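Local coordinates for protein glycerol-3-phosphate dehydrogenase [NAD(P)+] (Coxiella burnetii, PDB 3K96) that probably catalyses the NAD(P)H-dependent reduction of dihydroxyacetone phosphate to sn-glycerol 3-phosphate, the precursor of phospholipids, at residues I207-C212 with Q258-G263; K216-I221 with P326-V331. One frame throughout, in Å; residues are numbered along the deposited sequence. Where two conformers were deposited one is given.

Contact 1 of 2, residues I207-C212 with Q258-G263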
loop_
_atom_site.group_PDB
_atom_site.type_symbol
_atom_site.label_atom_id
_atom_site.label_comp_id
_atom_site.label_asym_id
_atom_site.label_seq_id
_atom_site.Cartn_x
_atom_site.Cartn_y
_atom_site.Cartn_z
ATOM N N ILE A 207 15.682 15.119 0.623
ATOM C CA ILE A 207 15.551 14.813 2.036
ATOM C C ILE A 207 14.330 13.931 2.326
ATOM O O ILE A 207 14.437 12.986 3.081
ATOM C CB ILE A 207 15.590 16.072 2.911
ATOM C CG1 ILE A 207 15.673 15.679 4.367
ATOM C CG2 ILE A 207 14.382 16.975 2.642
ATOM C CD1 ILE A 207 16.364 16.706 5.212
ATOM N N GLY A 208 13.211 14.205 1.680
ATOM C CA GLY A 208 12.011 13.415 1.884
ATOM C C GLY A 208 12.223 11.994 1.402
ATOM O O GLY A 208 11.817 11.043 2.065
ATOM N N VAL A 209 12.861 11.854 0.235
ATOM C CA VAL A 209 13.146 10.551 -0.334
ATOM C C VAL A 209 14.031 9.735 0.617
ATOM O O VAL A 209 13.781 8.551 0.870
ATOM C CB VAL A 209 13.800 10.673 -1.771
ATOM C CG1 VAL A 209 14.354 9.345 -2.235
ATOM C CG2 VAL A 209 12.774 11.210 -2.778
ATOM N N GLU A 210 15.059 10.367 1.162
ATOM C CA GLU A 210 15.951 9.690 2.085
ATOM C C GLU A 210 15.235 9.229 3.337
ATOM O O GLU A 210 15.400 8.119 3.768
ATOM C CB GLU A 210 17.067 10.628 2.529
ATOM C CG GLU A 210 18.160 10.850 1.500
ATOM C CD GLU A 210 19.198 11.849 2.016
ATOM O OE1 GLU A 210 20.271 11.417 2.439
ATOM O OE2 GLU A 210 18.905 13.059 2.057
ATOM N N LEU A 211 14.480 10.118 3.945
ATOM C CA LEU A 211 13.810 9.784 5.175
ATOM C C LEU A 211 12.743 8.690 4.995
ATOM O O LEU A 211 12.599 7.823 5.852
ATOM C CB LEU A 211 13.269 11.056 5.826
ATOM C CG LEU A 211 14.394 11.939 6.384
ATOM C CD1 LEU A 211 13.818 13.269 6.826
ATOM C CD2 LEU A 211 15.141 11.233 7.556
ATOM N N CYS A 212 12.036 8.712 3.871
ATOM C CA CYS A 212 11.051 7.666 3.580
ATOM C C CYS A 212 11.756 6.337 3.519
ATOM O O CYS A 212 11.298 5.343 4.086
ATOM C CB CYS A 212 10.342 7.925 2.246
ATOM S SG CYS A 212 9.082 9.162 2.337
ATOM N N GLN A 258 5.081 16.115 1.186
ATOM C CA GLN A 258 4.044 15.063 1.243
ATOM C C GLN A 258 3.934 14.343 -0.118
ATOM O O GLN A 258 3.618 13.153 -0.185
ATOM C CB GLN A 258 2.672 15.626 1.683
ATOM C CG GLN A 258 1.998 16.599 0.677
ATOM C CD GLN A 258 0.643 17.195 1.158
ATOM O OE1 GLN A 258 -0.146 16.535 1.844
ATOM N NE2 GLN A 258 0.374 18.446 0.757
ATOM N N GLU A 259 4.184 15.078 -1.194
ATOM C CA GLU A 259 4.156 14.503 -2.525
ATOM C C GLU A 259 5.140 13.326 -2.604
ATOM O O GLU A 259 4.944 12.383 -3.382
ATOM C CB GLU A 259 4.515 15.557 -3.593
ATOM C CG GLU A 259 3.452 16.657 -3.838
ATOM C CD GLU A 259 3.335 17.681 -2.714
ATOM O OE1 GLU A 259 4.340 17.933 -2.017
ATOM O OE2 GLU A 259 2.230 18.255 -2.548
ATOM N N THR A 260 6.206 13.387 -1.813
ATOM C CA THR A 260 7.186 12.318 -1.796
ATOM C C THR A 260 6.603 11.152 -1.027
ATOM O O THR A 260 6.741 9.989 -1.400
ATOM C CB THR A 260 8.495 12.763 -1.153
ATOM O OG1 THR A 260 9.025 13.848 -1.909
ATOM C CG2 THR A 260 9.496 11.627 -1.140
ATOM N N LEU A 261 5.909 11.473 0.040
ATOM C CA LEU A 261 5.297 10.455 0.896
ATOM C C LEU A 261 4.297 9.546 0.169
ATOM O O LEU A 261 4.264 8.337 0.392
ATOM C CB LEU A 261 4.614 11.152 2.052
ATOM C CG LEU A 261 4.086 10.298 3.174
ATOM C CD1 LEU A 261 5.256 9.601 3.926
ATOM C CD2 LEU A 261 3.286 11.230 4.089
ATOM N N THR A 262 3.499 10.123 -0.712
ATOM C CA THR A 262 2.505 9.370 -1.453
ATOM C C THR A 262 3.058 8.879 -2.790
ATOM O O THR A 262 2.328 8.287 -3.592
ATOM C CB THR A 262 1.265 10.231 -1.717
ATOM O OG1 THR A 262 1.658 11.416 -2.420
ATOM C CG2 THR A 262 0.597 10.635 -0.398
ATOM N N GLY A 263 4.352 9.113 -3.027
ATOM C CA GLY A 263 4.994 8.691 -4.290
ATOM C C GLY A 263 5.723 7.361 -4.197
ATOM O O GLY A 263 5.566 6.612 -3.231
#
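Gly208 and Thr260 bring the two backbones to within 6.2 Å, CA to CA, and one turn further along helix 206-228 Cys212 lies beside Leu261 at 6.9 Å. Gly208 brings no side chain to the face met by Thr260, which lets the threonine methyl rest on the backbone itself. Over this bare stretch of backbone Thr260 lays CG2, which stands opposite its own backbone N (chi1 of OG1 -60°). Thr260 CG2 comes 3.7 Å from Gly208 C and 3.6 Å from Val209 N. Thr260 CG2 also meets Val209 CG2 at 3.7 Å, the two side chains crossing at about a right angle. The same torsion turns OG1 to another side, where it hydrogen-bonds to the carboxylate of Asp205; the other oxygen of that carboxylate bonds to Gly208 N. One acid just before helix 206-228 thus ties the threonine and the first turn together, leaving the methyl for packing. Cys212 continues the apolar seam, its SG 4.2 Å from Leu261 CD1, a loose contact made by a single leucine branch. The surroundings close the seam on several sides. Val209 packs on Val158 and Ser160 of strand 156-160, and Asn203 of strand 198-203 touches both Val209 and Thr260, while Met247 of helix 233-253 meets Cys212 and Leu261; the short helix 258-261 is therefore packed where the helical C-terminal part of the chain adjoins the end of the large sheet.

Contact 2 of 2, residues K216-I221 with P326-V331; sequences KNILAI and PLTFQV
Ile218, Leu219 and Ile221 meet Leu327, Thr328 and Val331 where two helical segments cross at 63°, their axes 9.5 Å apart. Ile218 is placed over Thr328: Ile218 CG2 comes 3.8 Å from Thr328 OG1, and Ile218 CD1 runs on past Thr328 CG2. Alongside, Leu219 and Leu327 cross at about a right angle, Leu219 CD2 against Leu327 CD2 at 3.8 Å, with Leu219 CD2 also resting on Leu327 CB. Val331 serves two residues with its two branches. Anti to the backbone N (chi1 173°), Val331 CG1 meets Ile221 CG2 at 4.1 Å, whereas Val331 CG2 lies 4.0 Å from Ile218 O. Further out, Glu246 of helix 233-253 takes a hydrogen bond from Leu327 N through one carboxylate oxygen and hydrogen-bonds to Thr328 OG1 through the other, which holds the first turn of helix 326-336 in place and satisfies the buried hydroxyl. Leu270 and Met247 back Leu219, Phe284 backs Ile221, and Thr311 and Val314 of helix 307-320 lie against Ile218. On another side of helix 206-228, the amine of Lys216, the predicted proton acceptor, is held by Thr273 and, weakly, by Asn217, NZ to OD1 3.2 Å, with Asp269 of the predicted substrate site as a long, weak ion partner. Dispersion contacts, mostly of branched side chains, thus join the two helices, and with the threonine hydroxyl satisfied from a third helix, the polar chemistry of this part of helix 206-228 is probably left to the side carrying Lys216.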
loop_
_atom_site.group_PDB
_atom_site.type_symbol
_atom_site.label_atom_id
_atom_site.label_comp_id
_atom_site.label_asym_id
_atom_site.label_seq_id
_atom_site.Cartn_x
_atom_site.Cartn_y
_atom_site.Cartn_z
ATOM N N LYS A 216 11.056 2.665 5.906
ATOM C CA LYS A 216 10.253 1.576 5.358
ATOM C C LYS A 216 10.580 0.174 5.877
ATOM O O LYS A 216 9.671 -0.628 6.046
ATOM C CB LYS A 216 10.304 1.543 3.845
ATOM C CG LYS A 216 11.681 1.267 3.312
ATOM C CD LYS A 216 11.593 0.287 2.229
ATOM C CE LYS A 216 12.957 -0.168 1.790
ATOM N NZ LYS A 216 12.783 -1.514 1.156
ATOM N N ASN A 217 11.858 -0.129 6.118
ATOM C CA ASN A 217 12.235 -1.456 6.602
ATOM C C ASN A 217 11.854 -1.702 8.048
ATOM O O ASN A 217 11.688 -2.835 8.455
ATOM C CB ASN A 217 13.716 -1.707 6.434
ATOM C CG ASN A 217 14.106 -1.929 4.994
ATOM O OD1 ASN A 217 13.305 -2.388 4.166
ATOM N ND2 ASN A 217 15.354 -1.643 4.692
ATOM N N ILE A 218 11.757 -0.630 8.816
ATOM C CA ILE A 218 11.306 -0.693 10.185
ATOM C C ILE A 218 9.820 -1.105 10.138
ATOM O O ILE A 218 9.360 -1.972 10.896
ATOM C CB ILE A 218 11.385 0.698 10.860
ATOM C CG1 ILE A 218 12.840 1.243 10.864
ATOM C CG2 ILE A 218 10.804 0.619 12.271
ATOM C CD1 ILE A 218 12.949 2.720 11.320
ATOM N N LEU A 219 9.076 -0.490 9.230
ATOM C CA LEU A 219 7.646 -0.810 9.079
ATOM C C LEU A 219 7.466 -2.231 8.533
ATOM O O LEU A 219 6.507 -2.917 8.888
ATOM C CB LEU A 219 6.937 0.235 8.223
ATOM C CG LEU A 219 7.093 1.658 8.793
ATOM C CD1 LEU A 219 6.398 2.718 7.922
ATOM C CD2 LEU A 219 6.585 1.736 10.224
ATOM N N ALA A 220 8.406 -2.678 7.704
ATOM C CA ALA A 220 8.379 -4.036 7.173
ATOM C C ALA A 220 8.527 -5.040 8.312
ATOM O O ALA A 220 7.892 -6.082 8.311
ATOM C CB ALA A 220 9.498 -4.225 6.133
ATOM N N ILE A 221 9.371 -4.720 9.294
ATOM C CA ILE A 221 9.529 -5.599 10.438
ATOM C C ILE A 221 8.221 -5.611 11.224
ATOM O O ILE A 221 7.729 -6.683 11.571
ATOM C CB ILE A 221 10.682 -5.199 11.338
ATOM C CG1 ILE A 221 12.026 -5.367 10.600
ATOM C CG2 ILE A 221 10.690 -6.055 12.612
ATOM C CD1 ILE A 221 13.226 -4.931 11.471
ATOM N N PRO A 326 5.372 5.929 16.852
ATOM C CA PRO A 326 4.915 4.777 17.640
ATOM C C PRO A 326 5.321 3.413 17.129
ATOM O O PRO A 326 5.712 2.575 17.942
ATOM C CB PRO A 326 3.374 4.908 17.661
ATOM C CG PRO A 326 3.045 6.241 17.039
ATOM C CD PRO A 326 4.280 6.831 16.438
ATOM N N LEU A 327 5.206 3.153 15.827
ATOM C CA LEU A 327 5.616 1.846 15.318
ATOM C C LEU A 327 7.112 1.625 15.513
ATOM O O LEU A 327 7.527 0.559 15.976
ATOM C CB LEU A 327 5.217 1.584 13.860
ATOM C CG LEU A 327 3.751 1.168 13.655
ATOM C CD1 LEU A 327 2.789 2.278 14.055
ATOM C CD2 LEU A 327 3.496 0.716 12.215
ATOM N N THR A 328 7.908 2.632 15.177
ATOM C CA THR A 328 9.368 2.535 15.301
ATOM C C THR A 328 9.769 2.302 16.747
ATOM O O THR A 328 10.647 1.509 17.024
ATOM C CB THR A 328 10.036 3.820 14.801
ATOM O OG1 THR A 328 9.687 4.011 13.421
ATOM C CG2 THR A 328 11.542 3.748 14.991
ATOM N N PHE A 329 9.099 2.986 17.667
ATOM C CA PHE A 329 9.411 2.818 19.072
ATOM C C PHE A 329 9.049 1.434 19.584
ATOM O O PHE A 329 9.800 0.869 20.374
ATOM C CB PHE A 329 8.764 3.912 19.914
ATOM C CG PHE A 329 9.504 5.205 19.862
ATOM C CD1 PHE A 329 9.865 5.862 21.030
ATOM C CD2 PHE A 329 9.916 5.741 18.635
ATOM C CE1 PHE A 329 10.583 7.064 20.974
ATOM C CE2 PHE A 329 10.619 6.921 18.577
ATOM C CZ PHE A 329 10.956 7.590 19.749
ATOM N N GLN A 330 7.914 0.889 19.148
ATOM C CA GLN A 330 7.522 -0.461 19.571
ATOM C C GLN A 330 8.505 -1.484 19.029
ATOM O O GLN A 330 8.914 -2.391 19.744
ATOM C CB GLN A 330 6.113 -0.813 19.113
ATOM C CG GLN A 330 5.008 -0.146 19.892
ATOM C CD GLN A 330 4.848 -0.703 21.298
ATOM O OE1 GLN A 330 5.804 -0.772 22.070
ATOM N NE2 GLN A 330 3.622 -1.092 21.638
ATOM N N VAL A 331 8.897 -1.344 17.770
ATOM C CA VAL A 331 9.873 -2.293 17.202
ATOM C C VAL A 331 11.158 -2.242 18.044
ATOM O O VAL A 331 11.715 -3.282 18.418
ATOM C CB VAL A 331 10.163 -2.058 15.709
ATOM C CG1 VAL A 331 11.313 -2.960 15.229
ATOM C CG2 VAL A 331 8.911 -2.315 14.888
#

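How the contacts relate
Contacts 1 and 2 illustrate how one long helix can serve two different neighbours. Both use helix 206-228, contact 1 on its opening turns and contact 2 further on, with centres about 17 Å apart. Their order along the chain alternates: 207-212, 216-221, 258-263, 326-331, and the partners are the short helix 258-261 and helix 326-336 near the C-terminus. Helix 233-253 lies beside both, with Met247 touching residues of each. All four segments belong to the C-terminal part of the protein; contact 1 lies nearer the large beta-sheet of the nucleotide-binding part, contact 2 among helices 233-253, 264-275, 280-290 and 307-320. Lys216, which opens the helix 206-228 segment of contact 2, places the predicted active site on the shared helix.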